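Side-chain contact in phosphatidylglycerophosphatase B (PDB 6FMX), which removes the terminal phosphate from phosphatidylglycerophosphate to give phosphatidylglycerol and also dephosphorylates undecaprenyl pyrophosphate in the bacterial membrane: residues 138-143 / 182-187. Numbering follows the deposited sequence.
Sequences SGHSMN and ISRVYL. With WO4 (tungstate(VI)ion), chain G.
Arg184, near the end of helix 166-186, lays its guanidinium flat on one face of the His140 imidazole, with centres 3.6 Å apart and planes 3° from parallel. From CB the arginine chain first runs alongside two serines, CG lying 3.9 Å from both Ser138 OG and Ser141 OG. Two bends, at chi2 and chi3 (-71°), swing the guanidinium alongside the His140 ring. CD packs against His140 CB, NE makes a weak hydrogen bond to tungstate O4, and CZ settles over the ring. NH1 runs above the CD2–NE2 side and bonds to Thr69 of helix 59-70, helping fix the group's rotation. Arg184 NH2 donates to tungstate O1 at 2.9 Å. Arginine suits this place because one flat cation can stack by its face and donate from its rim.

The two helices join phosphatase motifs II and III of the PAP2 superfamily, and tungstate probably marks the substrate phosphate site. The start of helix 139-158 meets the anion with backbone N-H groups: the bond from Gly139 N to tungstate O2 is nearly straight at 173°, and His140 N donates to O4. Glycine adds no side chain beside the oxyanion. At the N-cap, serine's small hydroxyl can accept and donate: Ser138 OG accepts from Ser141 N and Ser141 OG and gives its proton to tungstate O4 at 2.8 Å. Histidine, the inferred proton donor, offers the arginine a flat face and the anion an edge N-H, His140 ND1 donating to tungstate O3 at 3.3 Å. Lys115 and Arg122 also bond the tungstate, and the inferred nucleophile His190 lies beside Ser138.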
loop_
_atom_site.group_PDB
_atom_site.type_symbol
_atom_site.label_atom_id
_atom_site.label_comp_id
_atom_site.label_asym_id
_atom_site.label_seq_id
_atom_site.Cartn_x
_atom_site.Cartn_y
_atom_site.Cartn_z
ATOM N N SER A 138 7.406 -4.240 0.963
ATOM C CA SER A 138 7.255 -3.108 1.875
ATOM C C SER A 138 5.849 -3.066 2.457
ATOM O O SER A 138 4.865 -3.015 1.718
ATOM C CB SER A 138 7.560 -1.793 1.153
ATOM O OG SER A 138 7.039 -0.690 1.882
ATOM N N GLY A 139 5.756 -3.068 3.787
ATOM C CA GLY A 139 4.448 -3.061 4.418
ATOM C C GLY A 139 3.708 -1.743 4.251
ATOM O O GLY A 139 2.496 -1.737 4.044
ATOM N N HIS A 140 4.425 -0.614 4.345
ATOM C CA HIS A 140 3.762 0.677 4.146
ATOM C C HIS A 140 3.173 0.774 2.745
ATOM O O HIS A 140 2.055 1.272 2.562
ATOM C CB HIS A 140 4.736 1.837 4.387
ATOM C CG HIS A 140 4.891 2.238 5.825
ATOM N ND1 HIS A 140 5.331 1.375 6.806
ATOM C CD2 HIS A 140 4.722 3.438 6.434
ATOM C CE1 HIS A 140 5.404 2.017 7.958
ATOM N NE2 HIS A 140 5.043 3.272 7.760
ATOM N N SER A 141 3.916 0.307 1.739
ATOM C CA SER A 141 3.427 0.362 0.370
ATOM C C SER A 141 2.273 -0.599 0.161
ATOM O O SER A 141 1.295 -0.291 -0.528
ATOM C CB SER A 141 4.572 0.054 -0.598
ATOM O OG SER A 141 5.724 0.813 -0.258
ATOM N N MET A 142 2.375 -1.794 0.766
ATOM C CA MET A 142 1.309 -2.780 0.679
ATOM C C MET A 142 0.050 -2.299 1.394
ATOM O O MET A 142 -1.066 -2.497 0.897
ATOM C CB MET A 142 1.790 -4.099 1.273
ATOM C CG MET A 142 0.915 -5.295 0.953
ATOM S SD MET A 142 1.898 -6.804 0.967
ATOM C CE MET A 142 0.601 -8.015 1.260
ATOM N N ASN A 143 0.213 -1.688 2.574
ATOM C CA ASN A 143 -0.914 -1.076 3.280
ATOM C C ASN A 143 -1.578 -0.001 2.429
ATOM O O ASN A 143 -2.812 0.051 2.322
ATOM C CB ASN A 143 -0.445 -0.436 4.594
ATOM C CG ASN A 143 0.020 -1.436 5.630
ATOM O OD1 ASN A 143 -0.144 -2.641 5.480
ATOM N ND2 ASN A 143 0.621 -0.920 6.704
ATOM N N ILE A 182 7.034 6.201 -2.497
ATOM C CA ILE A 182 8.200 7.043 -2.769
ATOM C C ILE A 182 8.937 7.350 -1.472
ATOM O O ILE A 182 10.174 7.332 -1.414
ATOM C CB ILE A 182 7.779 8.343 -3.481
ATOM C CG1 ILE A 182 7.380 8.086 -4.935
ATOM C CG2 ILE A 182 8.887 9.392 -3.404
ATOM C CD1 ILE A 182 6.667 9.300 -5.553
ATOM N N SER A 183 8.172 7.617 -0.409
ATOM C CA SER A 183 8.749 7.997 0.876
ATOM C C SER A 183 9.572 6.869 1.487
ATOM O O SER A 183 10.575 7.138 2.147
ATOM C CB SER A 183 7.638 8.437 1.837
ATOM O OG SER A 183 6.982 7.321 2.426
ATOM N N ARG A 184 9.183 5.604 1.278
ATOM C CA ARG A 184 9.991 4.509 1.814
ATOM C C ARG A 184 11.349 4.435 1.134
ATOM O O ARG A 184 12.346 4.081 1.775
ATOM C CB ARG A 184 9.269 3.164 1.671
ATOM C CG ARG A 184 7.809 3.172 2.125
ATOM C CD ARG A 184 7.701 3.686 3.557
ATOM N NE ARG A 184 8.229 2.738 4.533
ATOM C CZ ARG A 184 8.440 3.030 5.814
ATOM N NH1 ARG A 184 8.181 4.247 6.276
ATOM N NH2 ARG A 184 8.916 2.106 6.634
ATOM N N VAL A 185 11.413 4.756 -0.157
ATOM C CA VAL A 185 12.701 4.772 -0.838
ATOM C C VAL A 185 13.485 6.019 -0.448
ATOM O O VAL A 185 14.681 5.947 -0.143
ATOM C CB VAL A 185 12.511 4.675 -2.360
ATOM C CG1 VAL A 185 13.860 4.683 -3.045
ATOM C CG2 VAL A 185 11.719 3.397 -2.724
ATOM N N TYR A 186 12.816 7.175 -0.430
ATOM C CA TYR A 186 13.439 8.420 0.019
ATOM C C TYR A 186 14.056 8.275 1.407
ATOM O O TYR A 186 15.186 8.721 1.651
ATOM C CB TYR A 186 12.400 9.552 0.022
ATOM C CG TYR A 186 12.950 10.885 0.504
ATOM C CD1 TYR A 186 13.100 11.151 1.858
ATOM C CD2 TYR A 186 13.299 11.883 -0.398
ATOM C CE1 TYR A 186 13.614 12.355 2.304
ATOM C CE2 TYR A 186 13.803 13.108 0.044
ATOM C CZ TYR A 186 13.956 13.329 1.397
ATOM O OH TYR A 186 14.464 14.523 1.860
ATOM N N LEU A 187 13.304 7.713 2.348
ATOM C CA LEU A 187 13.751 7.604 3.730
ATOM C C LEU A 187 14.749 6.472 3.945
ATOM O O LEU A 187 15.164 6.241 5.088
ATOM C CB LEU A 187 12.548 7.426 4.663
ATOM C CG LEU A 187 11.571 8.604 4.710
ATOM C CD1 LEU A 187 10.268 8.217 5.393
ATOM C CD2 LEU A 187 12.220 9.809 5.412
HETATM W W WO4 G . 7.902 -1.388 6.140
HETATM O O1 WO4 G . 9.684 -0.637 6.782
HETATM O O2 WO4 G . 8.103 -3.301 5.492
HETATM O O3 WO4 G . 6.623 -1.485 7.722
HETATM O O4 WO4 G . 7.279 -0.249 4.611
#